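Local coordinates for protein pyruvate kinase 1 (Trypanosoma brucei brucei, PDB 4KCU) that catalyses the transfer of a phosphoryl group from phosphoenolpyruvate to ADP, giving pyruvate and ATP in the last step of glycolysis, at residues A211-T216 with I240-G245; I259-G264 with V277-I282. All blocks are in the same frame, centred on the assembly; numbering follows the deposited sequence.

Contact 1 of 2, residues A211-T216 with I240-G245; sequences ASFIRT and IENHQG. With MG (magnesium ion), chain C; MLT (D-malate), chain E.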
loop_
_atom_site.group_PDB
_atom_site.type_symbol
_atom_site.label_atom_id
_atom_site.label_comp_id
_atom_site.label_asym_id
_atom_site.label_seq_id
_atom_site.Cartn_x
_atom_site.Cartn_y
_atom_site.Cartn_z
ATOM N N ALA A 211 13.850 13.311 34.801
ATOM C CA ALA A 211 13.949 12.452 35.995
ATOM C C ALA A 211 14.897 11.257 35.740
ATOM O O ALA A 211 14.630 10.417 34.901
ATOM C CB ALA A 211 12.561 11.958 36.403
ATOM N N SER A 212 16.025 11.209 36.424
ATOM C CA SER A 212 16.978 10.144 36.149
ATOM C C SER A 212 16.495 8.725 36.566
ATOM O O SER A 212 15.769 8.562 37.575
ATOM C CB SER A 212 18.324 10.467 36.747
ATOM O OG SER A 212 18.837 11.665 36.196
ATOM N N PHE A 213 16.916 7.712 35.789
ATOM C CA PHE A 213 16.732 6.280 36.148
ATOM C C PHE A 213 15.309 5.867 36.470
ATOM O O PHE A 213 15.091 4.876 37.188
ATOM C CB PHE A 213 17.673 5.833 37.284
ATOM C CG PHE A 213 19.136 6.027 36.976
ATOM C CD1 PHE A 213 19.839 5.086 36.224
ATOM C CD2 PHE A 213 19.809 7.191 37.404
ATOM C CE1 PHE A 213 21.176 5.293 35.894
ATOM C CE2 PHE A 213 21.145 7.405 37.066
ATOM C CZ PHE A 213 21.823 6.458 36.299
ATOM N N ILE A 214 14.331 6.540 35.877
ATOM C CA ILE A 214 12.965 6.081 36.037
ATOM C C ILE A 214 12.818 4.582 35.678
ATOM O O ILE A 214 13.099 4.169 34.554
ATOM C CB ILE A 214 12.002 6.904 35.190
ATOM C CG1 ILE A 214 11.861 8.347 35.759
ATOM C CG2 ILE A 214 10.673 6.179 35.096
ATOM C CD1 ILE A 214 11.536 8.417 37.262
ATOM N N ARG A 215 12.290 3.794 36.602
ATOM C CA ARG A 215 12.144 2.356 36.375
ATOM C C ARG A 215 10.679 1.912 36.246
ATOM O O ARG A 215 10.397 0.840 35.691
ATOM C CB ARG A 215 12.850 1.553 37.478
ATOM C CG ARG A 215 14.319 1.904 37.661
ATOM C CD ARG A 215 15.075 0.855 38.474
ATOM N NE ARG A 215 14.898 1.056 39.900
ATOM C CZ ARG A 215 14.727 0.073 40.787
ATOM N NH1 ARG A 215 14.561 0.361 42.074
ATOM N NH2 ARG A 215 14.714 -1.196 40.393
ATOM N N THR A 216 9.757 2.697 36.790
ATOM C CA THR A 216 8.332 2.285 36.863
ATOM C C THR A 216 7.433 3.518 36.737
ATOM O O THR A 216 7.863 4.632 37.042
ATOM C CB THR A 216 7.982 1.612 38.217
ATOM O OG1 THR A 216 8.247 2.543 39.287
ATOM C CG2 THR A 216 8.793 0.314 38.431
ATOM N N ILE A 240 14.978 7.048 30.312
ATOM C CA ILE A 240 15.112 5.604 30.259
ATOM C C ILE A 240 16.573 5.263 30.149
ATOM O O ILE A 240 17.228 5.627 29.161
ATOM C CB ILE A 240 14.376 5.023 29.048
ATOM C CG1 ILE A 240 12.907 5.466 29.073
ATOM C CG2 ILE A 240 14.533 3.505 29.004
ATOM C CD1 ILE A 240 12.150 4.961 30.294
ATOM N N GLU A 241 17.080 4.596 31.184
ATOM C CA GLU A 241 18.512 4.503 31.473
ATOM C C GLU A 241 18.882 3.080 31.881
ATOM O O GLU A 241 20.036 2.800 32.124
ATOM C CB GLU A 241 18.930 5.418 32.656
ATOM C CG GLU A 241 18.581 6.871 32.527
ATOM C CD GLU A 241 19.581 7.763 33.213
ATOM O OE1 GLU A 241 20.723 7.854 32.730
ATOM O OE2 GLU A 241 19.219 8.401 34.219
ATOM N N ASN A 242 17.911 2.224 32.092
ATOM C CA ASN A 242 18.258 0.834 32.428
ATOM C C ASN A 242 17.286 -0.183 31.870
ATOM O O ASN A 242 16.264 0.172 31.259
ATOM C CB ASN A 242 18.409 0.658 33.946
ATOM C CG ASN A 242 17.232 1.188 34.682
ATOM O OD1 ASN A 242 16.111 1.024 34.230
ATOM N ND2 ASN A 242 17.479 1.985 35.703
ATOM N N HIS A 243 17.612 -1.446 32.108
ATOM C CA HIS A 243 16.871 -2.600 31.621
ATOM C C HIS A 243 15.397 -2.511 31.963
ATOM O O HIS A 243 14.523 -2.697 31.100
ATOM C CB HIS A 243 17.504 -3.840 32.238
ATOM C CG HIS A 243 16.718 -5.088 32.041
ATOM N ND1 HIS A 243 16.802 -5.826 30.910
ATOM C CD2 HIS A 243 15.855 -5.774 32.903
ATOM C CE1 HIS A 243 16.006 -6.909 31.027
ATOM N NE2 HIS A 243 15.422 -6.872 32.243
ATOM N N GLN A 244 15.113 -2.137 33.201
ATOM C CA GLN A 244 13.766 -2.124 33.722
ATOM C C GLN A 244 12.935 -0.947 33.150
ATOM O O GLN A 244 11.746 -1.106 32.787
ATOM C CB GLN A 244 13.827 -2.061 35.244
ATOM C CG GLN A 244 12.586 -2.531 35.944
ATOM C CD GLN A 244 12.750 -2.512 37.464
ATOM O OE1 GLN A 244 13.870 -2.568 37.981
ATOM N NE2 GLN A 244 11.639 -2.409 38.178
ATOM N N GLY A 245 13.581 0.202 32.986
ATOM C CA GLY A 245 12.980 1.299 32.220
ATOM C C GLY A 245 12.486 0.875 30.833
ATOM O O GLY A 245 11.355 1.184 30.421
HETATM MG MG MG C . 22.340 9.117 32.840
HETATM C C1 MLT E . 22.613 9.479 30.190
HETATM O O1 MLT E . 22.973 8.498 30.903
HETATM O O2 MLT E . 22.570 9.489 28.934
HETATM C C2 MLT E . 22.460 10.840 30.925
HETATM O O3 MLT E . 21.367 10.877 31.801
HETATM C C3 MLT E . 22.494 12.062 30.005
HETATM C C4 MLT E . 23.957 12.547 30.057
HETATM O O4 MLT E . 24.796 11.765 30.578
HETATM O O5 MLT E . 24.204 13.676 29.608
HETATM O O HOH W 1 15.528 3.987 33.396
HETATM O O HOH W 2 23.948 10.129 33.343
HETATM O O HOH W 3 21.187 9.578 34.675
#

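Contact 2 of 2, residues I259-G264 with V277-I282; sequences IMVARG and VAQMCI. With MLT (D-malate), chain E.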
loop_
_atom_site.group_PDB
_atom_site.type_symbol
_atom_site.label_atom_id
_atom_site.label_comp_id
_atom_site.label_asym_id
_atom_site.label_seq_id
_atom_site.Cartn_x
_atom_site.Cartn_y
_atom_site.Cartn_z
ATOM N N ILE A 259 9.759 11.612 27.250
ATOM C CA ILE A 259 10.769 10.615 27.519
ATOM C C ILE A 259 12.125 11.117 26.986
ATOM O O ILE A 259 12.211 11.728 25.887
ATOM C CB ILE A 259 10.437 9.292 26.788
ATOM C CG1 ILE A 259 9.168 8.639 27.352
ATOM C CG2 ILE A 259 11.622 8.336 26.819
ATOM C CD1 ILE A 259 9.265 8.218 28.830
ATOM N N MET A 260 13.188 10.759 27.699
ATOM C CA MET A 260 14.531 10.895 27.164
ATOM C C MET A 260 15.151 9.519 27.020
ATOM O O MET A 260 15.147 8.740 27.960
ATOM C CB MET A 260 15.391 11.730 28.092
ATOM C CG MET A 260 16.774 11.992 27.526
ATOM S SD MET A 260 17.971 12.517 28.752
ATOM C CE MET A 260 17.315 14.144 29.180
ATOM N N VAL A 261 15.661 9.206 25.830
ATOM C CA VAL A 261 16.452 7.996 25.662
ATOM C C VAL A 261 17.851 8.334 26.115
ATOM O O VAL A 261 18.573 9.047 25.412
ATOM C CB VAL A 261 16.493 7.546 24.195
ATOM C CG1 VAL A 261 17.205 6.189 24.062
ATOM C CG2 VAL A 261 15.083 7.473 23.659
ATOM N N ALA A 262 18.154 7.982 27.366
ATOM C CA ALA A 262 19.385 8.414 28.032
ATOM C C ALA A 262 20.494 7.432 27.684
ATOM O O ALA A 262 20.794 6.511 28.473
ATOM C CB ALA A 262 19.180 8.447 29.552
ATOM N N ARG A 263 21.068 7.594 26.491
ATOM C CA ARG A 263 21.868 6.549 25.923
ATOM C C ARG A 263 23.154 6.278 26.716
ATOM O O ARG A 263 23.646 5.150 26.710
ATOM C CB ARG A 263 22.151 6.799 24.456
ATOM C CG ARG A 263 20.877 6.771 23.600
ATOM C CD ARG A 263 21.170 6.945 22.112
ATOM N NE ARG A 263 22.176 7.974 21.887
ATOM C CZ ARG A 263 22.680 8.263 20.705
ATOM N NH1 ARG A 263 22.232 7.641 19.645
ATOM N NH2 ARG A 263 23.642 9.178 20.580
ATOM N N GLY A 264 23.627 7.279 27.474
ATOM C CA GLY A 264 24.840 7.136 28.310
ATOM C C GLY A 264 24.749 5.972 29.306
ATOM O O GLY A 264 25.418 4.934 29.124
ATOM N N VAL A 277 18.350 -0.614 19.040
ATOM C CA VAL A 277 17.012 -1.189 19.017
ATOM C C VAL A 277 16.053 -0.505 20.012
ATOM O O VAL A 277 14.945 -0.140 19.642
ATOM C CB VAL A 277 17.028 -2.717 19.231
ATOM C CG1 VAL A 277 15.614 -3.274 19.143
ATOM C CG2 VAL A 277 17.910 -3.387 18.189
ATOM N N ALA A 278 16.484 -0.314 21.262
ATOM C CA ALA A 278 15.710 0.490 22.240
ATOM C C ALA A 278 15.349 1.916 21.755
ATOM O O ALA A 278 14.236 2.370 21.928
ATOM C CB ALA A 278 16.457 0.568 23.550
ATOM N N GLN A 279 16.314 2.627 21.191
ATOM C CA GLN A 279 16.066 3.960 20.673
ATOM C C GLN A 279 14.879 3.952 19.701
ATOM O O GLN A 279 13.915 4.694 19.862
ATOM C CB GLN A 279 17.333 4.505 19.980
ATOM C CG GLN A 279 17.236 5.972 19.633
ATOM C CD GLN A 279 18.496 6.525 18.972
ATOM O OE1 GLN A 279 19.613 6.298 19.444
ATOM N NE2 GLN A 279 18.314 7.269 17.882
ATOM N N MET A 280 14.975 3.118 18.684
ATOM C CA MET A 280 13.955 3.027 17.639
ATOM C C MET A 280 12.621 2.719 18.262
ATOM O O MET A 280 11.613 3.326 17.935
ATOM C CB MET A 280 14.306 1.918 16.681
ATOM C CG MET A 280 15.375 2.297 15.668
ATOM S SD MET A 280 15.932 0.827 14.768
ATOM C CE MET A 280 14.861 0.942 13.335
ATOM N N CYS A 281 12.625 1.753 19.164
ATOM C CA CYS A 281 11.418 1.295 19.765
ATOM C C CYS A 281 10.794 2.415 20.632
ATOM O O CYS A 281 9.641 2.759 20.462
ATOM C CB CYS A 281 11.703 0.052 20.593
ATOM S SG CYS A 281 10.287 -0.519 21.519
ATOM N N ILE A 282 11.605 3.078 21.443
ATOM C CA ILE A 282 11.085 4.058 22.367
ATOM C C ILE A 282 10.579 5.335 21.659
ATOM O O ILE A 282 9.481 5.852 21.976
ATOM C CB ILE A 282 12.137 4.424 23.388
ATOM C CG1 ILE A 282 12.337 3.266 24.374
ATOM C CG2 ILE A 282 11.754 5.708 24.116
ATOM C CD1 ILE A 282 13.670 3.335 25.094
HETATM C C1 MLT E . 22.613 9.479 30.190
HETATM O O1 MLT E . 22.973 8.498 30.903
HETATM O O2 MLT E . 22.570 9.489 28.934
HETATM C C2 MLT E . 22.460 10.840 30.925
HETATM O O3 MLT E . 21.367 10.877 31.801
HETATM C C3 MLT E . 22.494 12.062 30.005
HETATM C C4 MLT E . 23.957 12.547 30.057
HETATM O O4 MLT E . 24.796 11.765 30.578
HETATM O O5 MLT E . 24.204 13.676 29.608
#

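Contact 1 of 2, residues A211-T216 with I240-G245
At the magnesium site in the mouth of the TIM barrel, Glu241 meets Phe213 through both its carboxylate and its chain. OE1 binds the magnesium ion at 2.0 Å, while OE2 accepts a hydrogen bond from Phe213 N at 2.9 Å with its anti lone pair; the N-H...O angle of 140° makes this bond clearly bent. The same OE2 stands 3.4 Å above the Phe213 ring plane, over its centre, and ring and carboxylate planes lie 23° apart, a stacked arrangement. Glu241 CB lies 3.7 Å from Phe213 CD1. With Glu241 CG beside the backbone N (chi1 -55°), the chain bends at chi2 and carries the carboxylate between metal and ring. Metal, amide and ring together limit its rotation.

The segments begin on the last residues of the neighbouring parallel strands 208-211 and 235-240, and the type II turn from Ala211 to Ile214 brings the Phe213 amide to the metal ligand. D-malate, two waters and Asp265 complete the magnesium shell. Further along, Asn242 is the N-cap of helix 243-247: its OD1 accepts from Gly245 N at 2.9 Å, nearly along the C=O axis, and its ND2 lies at the edge of the Phe213 ring. A water bridges Ile214 O and Glu241 N. Arg215 NH2 donates to Gln244 OE1 at 2.9 Å, tilted from the amide plane, the guanidinium and amide planes standing almost perpendicular.

Contact 2 of 2, residues I259-G264 with V277-I282
Val261 and Ile259, on one side of strand 259-262, both meet Ile282 on helix 275-289; strand and helix form one beta/alpha unit of the TIM barrel. A single methyl serves both: Ile282 CG2 lies 3.8 Å from Ile259 CG2 and 3.8 Å from Val261 CG2. In Ile282 this branch is anti to the backbone N and CG1 beside it, which presents CG2 to the strand. Val261 spreads its branches over two helix residues, CG2 to Ile282 and CG1 to Gln279 CA at 4.2 Å.

Gln279 reaches past the strand to Arg263, at the start of helix 263-269, with an extended chain whose CG is anti to the backbone N (chi1 -170°). Arg263 NH1 donates to Gln279 OE1 at 3.0 Å with an N-H...O angle of 152°, and Arg263 CD approaches Gln279 OE1 at 3.2 Å. Guanidinium and amide planes are 56° apart; OE1 lies at the guanidinium edge, somewhat out of plane, and NH1 is tilted from the amide plane. Arg263 bends at chi3, and its other nitrogens are held by Asp316 in a salt bridge and by the carbonyls of Ala296 and Thr297, fixing its orientation.

Gly264 N donates to D-malate O2 at 2.9 Å. The helix packs antiparallel on the outside of its own strand, axes 9.5 Å apart, with strand 235-240 and helix 249-255 beside the isoleucines, strand 293-296 beside Arg263 and Gln279, and Ala312 of the second subunit against Arg263.

How the contacts relate
Both contacts are buried in the same barrel and joined directly: strands 235-240 and 258-262 are neighbours, with probable backbone hydrogen bonds from Ile240 N to Met260 O and from Ala262 N to Ile240 O. Glu241 CG also packs on Ala262 CB at 3.4 Å. Their chemistry differs with position. Contact 1 joins the loop after strand 208-211 to the turn and helix start after strand 235-240 and is largely polar, with a metal ligand, a cap and a bridging water. Contact 2 sets a strand against an outer helix, apolar toward Ile259 and polar at Arg263. D-malate is approached from both, through magnesium in contact 1 and the Gly264 amide in contact 2.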